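Local coordinates for cellulase, glycosyl hydrolase family 5, TPS linker, domain X (PDB 5E9P), which probably anchors its parent family 5 glycosyl hydrolase to crystalline cellulose, as a type A carbohydrate-binding module of family 64 that binds cellulose and xylan, at residues D24-D29 / R35-W40; I72-G77 / G81-K86. One frame throughout, in Å; residues are numbered along the deposited sequence.

How the interactions relate
Interactions 1 and 2 meet in one antiparallel sheet, where strands 36-40 and 82-85 are neighbours; their centres are 12 Å apart, on opposite sides of the chain's centre. Interaction 1 ties the loop after strand 17-23 to the start of strand 36-40, whereas interaction 2 packs strand 82-85 against the other sheet of the jelly roll. Between the neighbouring strands, Asn38 O lies 2.9 Å from Glu84 N and Tyr36 OH 2.9 Å from Glu84 OE1, both probable hydrogen bonds. Arg35 of interaction 1 also forms a salt bridge with the terminal carboxylate of Lys86, and Val37 packs on Ile85 inside the sandwich.

Interaction 1: residues D24-D29 / R35-W40; sequences DQFSTD and RYVNSW
Arg35 reaches across to the loop 24-29 and points one end of its guanidinium at the backbone carbonyl of Gln25. The bond from NH2 of Arg35 to O of Gln25 is 3.0 Å long and nearly straight, 164° at the hydrogen; the oxygen lies in the guanidinium plane, although the donor stands tilted from the carbonyl plane. A bend at chi3 (56°) folds the arginine chain and lays one face of its guanidinium over the backbone of Ser27, with NH1 3.5 Å from Ser27 N. A small serine suits this place: its CB sits 3.9 Å from Arg35 CB, and its amide is bonded to Gln59.

The close-packed part lies deeper in, where Phe26 and Val37 cross at about a right angle with CZ of Phe26 4.0 Å from CG2 of Val37. Both are apolar and buried; the phenylalanine ring also stacks on Trp70. The guanidinium end is the looser, solvent side: a water accepts from Arg35 NH1 at 3.1 Å and can also donate to Gln25 O. NH2 of Arg35 also forms a salt bridge with the Lys86 carboxylate, for which a cationic side chain is well suited. A leucine here would probably leave the carboxylate without its cationic partner and the Gln25 carbonyl without its arginine donor, and so hold the loop less firmly. The loop leading from strand 17-23 is thus held to the start of strand 36-40, its Phe26 ring turned into the interior, as befits a connection between the two sheets of a jelly-roll β-sandwich.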
loop_
_atom_site.group_PDB
_atom_site.type_symbol
_atom_site.label_atom_id
_atom_site.label_comp_id
_atom_site.label_asym_id
_atom_site.label_seq_id
_atom_site.Cartn_x
_atom_site.Cartn_y
_atom_site.Cartn_z
ATOM N N ASP A 24 -8.110 -6.912 1.981
ATOM C CA ASP A 24 -7.766 -8.113 2.674
ATOM C C ASP A 24 -7.032 -9.116 1.762
ATOM O O ASP A 24 -6.923 -10.292 2.128
ATOM C CB ASP A 24 -8.992 -8.774 3.354
ATOM C CG ASP A 24 -10.027 -9.277 2.306
ATOM O OD1 ASP A 24 -9.799 -9.184 1.120
ATOM O OD2 ASP A 24 -11.095 -9.747 2.738
ATOM N N GLN A 25 -6.436 -8.630 0.680
ATOM C CA GLN A 25 -5.935 -9.515 -0.398
ATOM C C GLN A 25 -4.413 -9.609 -0.456
ATOM O O GLN A 25 -3.896 -10.193 -1.401
ATOM C CB GLN A 25 -6.538 -9.057 -1.763
ATOM C CG GLN A 25 -8.033 -9.089 -1.921
ATOM C CD GLN A 25 -8.515 -8.685 -3.344
ATOM O OE1 GLN A 25 -7.875 -8.551 -4.352
ATOM N NE2 GLN A 25 -9.801 -8.553 -3.399
ATOM N N PHE A 26 -3.666 -9.022 0.479
ATOM C CA PHE A 26 -2.204 -9.135 0.407
ATOM C C PHE A 26 -1.755 -10.570 0.461
ATOM O O PHE A 26 -2.346 -11.449 1.105
ATOM C CB PHE A 26 -1.519 -8.429 1.590
ATOM C CG PHE A 26 -1.227 -6.971 1.409
ATOM C CD1 PHE A 26 -2.083 -6.111 0.764
ATOM C CD2 PHE A 26 -0.060 -6.411 1.920
ATOM C CE1 PHE A 26 -1.784 -4.756 0.612
ATOM C CE2 PHE A 26 0.234 -5.093 1.766
ATOM C CZ PHE A 26 -0.628 -4.256 1.103
ATOM N N SER A 27 -0.607 -10.827 -0.187
ATOM C CA SER A 27 0.082 -12.111 -0.001
ATOM C C SER A 27 0.541 -12.255 1.434
ATOM O O SER A 27 1.123 -11.325 1.981
ATOM C CB SER A 27 1.301 -12.139 -0.905
ATOM O OG SER A 27 2.051 -13.318 -0.689
ATOM N N THR A 28 0.347 -13.470 1.961
ATOM C CA THR A 28 0.804 -13.831 3.272
ATOM C C THR A 28 1.876 -14.946 3.247
ATOM O O THR A 28 2.209 -15.528 4.261
ATOM C CB THR A 28 -0.398 -14.274 4.147
ATOM O OG1 THR A 28 -1.121 -15.318 3.439
ATOM C CG2 THR A 28 -1.332 -13.103 4.373
ATOM N N ASP A 29 2.342 -15.243 2.059
ATOM C CA ASP A 29 3.295 -16.359 1.808
ATOM C C ASP A 29 4.704 -15.879 1.891
ATOM O O ASP A 29 5.159 -15.129 0.985
ATOM C CB ASP A 29 3.029 -16.893 0.417
ATOM C CG ASP A 29 4.039 -17.937 -0.037
ATOM O OD1 ASP A 29 4.783 -18.438 0.843
ATOM O OD2 ASP A 29 4.032 -18.261 -1.245
ATOM N N ARG A 35 4.754 -10.688 -5.246
ATOM C CA ARG A 35 3.661 -9.826 -4.855
ATOM C C ARG A 35 4.186 -8.787 -3.891
ATOM O O ARG A 35 4.358 -9.023 -2.700
ATOM C CB ARG A 35 2.481 -10.587 -4.300
ATOM C CG ARG A 35 1.876 -11.444 -5.361
ATOM C CD ARG A 35 0.592 -11.956 -5.128
ATOM N NE ARG A 35 -0.365 -10.882 -4.852
ATOM C CZ ARG A 35 -1.350 -11.000 -3.937
ATOM N NH1 ARG A 35 -1.585 -12.178 -3.308
ATOM N NH2 ARG A 35 -2.050 -9.946 -3.741
ATOM N N TYR A 36 4.488 -7.598 -4.445
ATOM C CA TYR A 36 5.138 -6.528 -3.740
ATOM C C TYR A 36 4.247 -5.286 -3.648
ATOM O O TYR A 36 3.201 -5.209 -4.325
ATOM C CB TYR A 36 6.504 -6.205 -4.415
ATOM C CG TYR A 36 6.344 -5.845 -5.896
ATOM C CD1 TYR A 36 5.916 -4.595 -6.312
ATOM C CD2 TYR A 36 6.618 -6.770 -6.911
ATOM C CE1 TYR A 36 5.853 -4.223 -7.648
ATOM C CE2 TYR A 36 6.604 -6.366 -8.246
ATOM C CZ TYR A 36 6.141 -5.057 -8.573
ATOM O OH TYR A 36 6.073 -4.701 -9.919
ATOM N N VAL A 37 4.706 -4.355 -2.842
ATOM C CA VAL A 37 4.288 -2.954 -2.848
ATOM C C VAL A 37 5.482 -2.165 -3.331
ATOM O O VAL A 37 6.614 -2.376 -2.857
ATOM C CB VAL A 37 3.857 -2.484 -1.441
ATOM C CG1 VAL A 37 3.494 -1.022 -1.458
ATOM C CG2 VAL A 37 2.775 -3.372 -0.860
ATOM N N ASN A 38 5.277 -1.233 -4.266
ATOM C CA ASN A 38 6.358 -0.398 -4.777
ATOM C C ASN A 38 5.824 1.006 -4.934
ATOM O O ASN A 38 4.683 1.194 -5.367
ATOM C CB ASN A 38 6.866 -0.940 -6.130
ATOM C CG ASN A 38 8.213 -0.430 -6.470
ATOM O OD1 ASN A 38 9.082 -0.326 -5.606
ATOM N ND2 ASN A 38 8.455 -0.151 -7.714
ATOM N N SER A 39 6.640 2.024 -4.611
ATOM C CA SER A 39 6.185 3.388 -4.758
ATOM C C SER A 39 7.349 4.317 -5.000
ATOM O O SER A 39 8.499 3.990 -4.659
ATOM C CB SER A 39 5.393 3.843 -3.544
ATOM O OG SER A 39 6.180 3.835 -2.334
ATOM N N TRP A 40 7.053 5.500 -5.535
ATOM C CA TRP A 40 8.011 6.607 -5.558
ATOM C C TRP A 40 7.251 7.888 -5.707
ATOM O O TRP A 40 6.057 7.939 -6.024
ATOM C CB TRP A 40 9.063 6.454 -6.656
ATOM C CG TRP A 40 8.551 6.329 -8.039
ATOM C CD1 TRP A 40 7.956 7.298 -8.843
ATOM C CD2 TRP A 40 8.573 5.150 -8.836
ATOM N NE1 TRP A 40 7.626 6.768 -10.049
ATOM C CE2 TRP A 40 7.975 5.463 -10.082
ATOM C CE3 TRP A 40 9.074 3.841 -8.641
ATOM C CZ2 TRP A 40 7.880 4.561 -11.105
ATOM C CZ3 TRP A 40 8.952 2.960 -9.650
ATOM C CH2 TRP A 40 8.360 3.300 -10.866
HETATM O O HOH W 1 -3.351 -13.309 -0.977
#

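Interaction 2: residues I72-G77 / G81-K86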
loop_
_atom_site.group_PDB
_atom_site.type_symbol
_atom_site.label_atom_id
_atom_site.label_comp_id
_atom_site.label_asym_id
_atom_site.label_seq_id
_atom_site.Cartn_x
_atom_site.Cartn_y
_atom_site.Cartn_z
ATOM N N ILE A 72 -3.887 1.153 3.940
ATOM C CA ILE A 72 -2.854 1.838 3.160
ATOM C C ILE A 72 -3.234 3.318 3.105
ATOM O O ILE A 72 -4.280 3.695 2.611
ATOM C CB ILE A 72 -2.827 1.261 1.742
ATOM C CG1 ILE A 72 -2.618 -0.263 1.731
ATOM C CG2 ILE A 72 -1.788 1.979 0.893
ATOM C CD1 ILE A 72 -3.388 -0.944 0.661
ATOM N N HIS A 73 -2.318 4.157 3.660
ATOM C CA HIS A 73 -2.523 5.581 3.647
ATOM C C HIS A 73 -1.454 6.198 2.759
ATOM O O HIS A 73 -0.263 6.084 3.048
ATOM C CB HIS A 73 -2.453 6.105 5.092
ATOM C CG HIS A 73 -2.514 7.565 5.209
ATOM N ND1 HIS A 73 -1.941 8.198 6.277
ATOM C CD2 HIS A 73 -3.032 8.550 4.452
ATOM C CE1 HIS A 73 -2.118 9.508 6.182
ATOM N NE2 HIS A 73 -2.833 9.746 5.105
ATOM N N TYR A 74 -1.903 6.805 1.675
ATOM C CA TYR A 74 -1.074 7.365 0.608
ATOM C C TYR A 74 -1.174 8.870 0.641
ATOM O O TYR A 74 -2.268 9.453 0.706
ATOM C CB TYR A 74 -1.650 6.853 -0.724
ATOM C CG TYR A 74 -1.116 7.389 -2.029
ATOM C CD1 TYR A 74 -1.428 8.658 -2.517
ATOM C CD2 TYR A 74 -0.346 6.583 -2.864
ATOM C CE1 TYR A 74 -1.035 9.088 -3.738
ATOM C CE2 TYR A 74 0.050 7.033 -4.113
ATOM C CZ TYR A 74 -0.293 8.270 -4.557
ATOM O OH TYR A 74 0.172 8.644 -5.813
ATOM N N LYS A 75 -0.021 9.554 0.482
ATOM C CA LYS A 75 -0.009 10.990 0.233
ATOM C C LYS A 75 1.025 11.322 -0.800
ATOM O O LYS A 75 2.200 10.970 -0.658
ATOM C CB LYS A 75 0.360 11.761 1.509
ATOM C CG LYS A 75 -0.552 11.665 2.697
ATOM C CD LYS A 75 -0.173 12.391 3.924
ATOM C CE LYS A 75 -0.312 13.884 3.773
ATOM N NZ LYS A 75 0.069 14.529 5.123
ATOM N N SER A 76 0.606 12.052 -1.848
ATOM C CA SER A 76 1.473 12.584 -2.856
ATOM C C SER A 76 1.163 14.061 -3.076
ATOM O O SER A 76 0.015 14.415 -3.279
ATOM C CB SER A 76 1.308 11.883 -4.219
ATOM O OG SER A 76 2.200 12.464 -5.139
ATOM N N GLY A 77 2.191 14.865 -3.167
ATOM C CA GLY A 77 2.084 16.245 -3.539
ATOM C C GLY A 77 2.330 16.570 -4.953
ATOM O O GLY A 77 2.235 17.735 -5.367
ATOM N N GLY A 81 3.192 10.981 -8.242
ATOM C CA GLY A 81 3.185 9.954 -7.195
ATOM C C GLY A 81 2.784 8.655 -7.749
ATOM O O GLY A 81 1.897 8.628 -8.623
ATOM N N HIS A 82 3.441 7.573 -7.354
ATOM C CA HIS A 82 3.267 6.246 -7.945
ATOM C C HIS A 82 3.169 5.212 -6.866
ATOM O O HIS A 82 3.993 5.155 -5.963
ATOM C CB HIS A 82 4.532 5.975 -8.810
ATOM C CG HIS A 82 4.626 4.588 -9.310
ATOM N ND1 HIS A 82 3.938 4.130 -10.398
ATOM C CD2 HIS A 82 5.362 3.535 -8.900
ATOM C CE1 HIS A 82 4.218 2.845 -10.621
ATOM N NE2 HIS A 82 5.075 2.491 -9.698
ATOM N N VAL A 83 2.199 4.278 -7.026
ATOM C CA VAL A 83 2.125 3.091 -6.204
ATOM C C VAL A 83 1.671 1.918 -7.029
ATOM O O VAL A 83 0.806 2.051 -7.923
ATOM C CB VAL A 83 1.241 3.308 -4.963
ATOM C CG1 VAL A 83 -0.209 3.576 -5.309
ATOM C CG2 VAL A 83 1.368 2.142 -3.971
ATOM N N GLU A 84 2.217 0.763 -6.750
ATOM C CA GLU A 84 1.789 -0.516 -7.323
ATOM C C GLU A 84 1.726 -1.533 -6.215
ATOM O O GLU A 84 2.665 -1.639 -5.411
ATOM C CB GLU A 84 2.862 -0.929 -8.400
ATOM C CG GLU A 84 2.484 -2.191 -9.188
ATOM C CD GLU A 84 3.340 -2.488 -10.320
ATOM O OE1 GLU A 84 4.512 -2.218 -10.188
ATOM O OE2 GLU A 84 2.842 -3.311 -11.151
ATOM N N ILE A 85 0.652 -2.297 -6.181
ATOM C CA ILE A 85 0.470 -3.386 -5.205
ATOM C C ILE A 85 0.041 -4.580 -5.997
ATOM O O ILE A 85 -1.137 -4.617 -6.469
ATOM C CB ILE A 85 -0.540 -3.011 -4.119
ATOM C CG1 ILE A 85 -0.231 -1.662 -3.493
ATOM C CG2 ILE A 85 -0.597 -4.152 -3.114
ATOM C CD1 ILE A 85 -1.172 -1.210 -2.420
ATOM N N LYS A 86 0.883 -5.576 -6.166
ATOM C CA LYS A 86 0.578 -6.730 -7.031
ATOM C C LYS A 86 -0.458 -7.698 -6.455
ATOM O O LYS A 86 -0.991 -8.453 -7.280
ATOM C CB LYS A 86 1.891 -7.452 -7.310
ATOM C CG LYS A 86 2.923 -6.698 -8.033
ATOM C CD LYS A 86 2.480 -6.418 -9.409
ATOM C CE LYS A 86 3.495 -6.621 -10.428
ATOM N NZ LYS A 86 2.988 -6.094 -11.714
ATOM O OXT LYS A 86 -0.701 -7.680 -5.249
#
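Ile72 and Ile85 reach toward each other tip to tip, their CD1 atoms 3.8 Å apart; both have CG1 anti to the carbonyl carbon (chi1 -56° and -50°), which sends the long branch inward. Farther along, Tyr74 and Val83 cross obliquely, with CE2 of the tyrosine 3.7 Å from CG1 of the valine. Ile72, Val83 and Ile85 are β-branched, a type that favours extended backbone and fills the interior. A tyrosine suits its own place differently, its ring packing in the interior while its hydroxyl reaches a carbonyl.

The strand axes approach no closer than 9.2 Å and run at 155° to one another, so these strands face each other across the two sheets of a jelly-roll β-sandwich, joined by side chains. On each, alternate residues point inward: Ile72, Tyr74 and Ser76 on one, Val83 and Ile85 on the other.

Polar side chains gather where the strands draw together toward the connecting turn. The Tyr74 hydroxyl comes 3.3 Å from C of Gly81, while its hydrogen bond goes to the Gly15 carbonyl, satisfying a buried oxygen. OG of Ser76 lies 3.4 Å from CA of Gly81 and bonds to the Val78 carbonyl within the turn. Glycine suits position 81 because a β-carbon there would clash with both hydroxyls.

Charge is kept outside: Lys86 NZ and Glu84 OE2 form a salt bridge of 2.8 Å, the amine approaching from above the carboxylate plane.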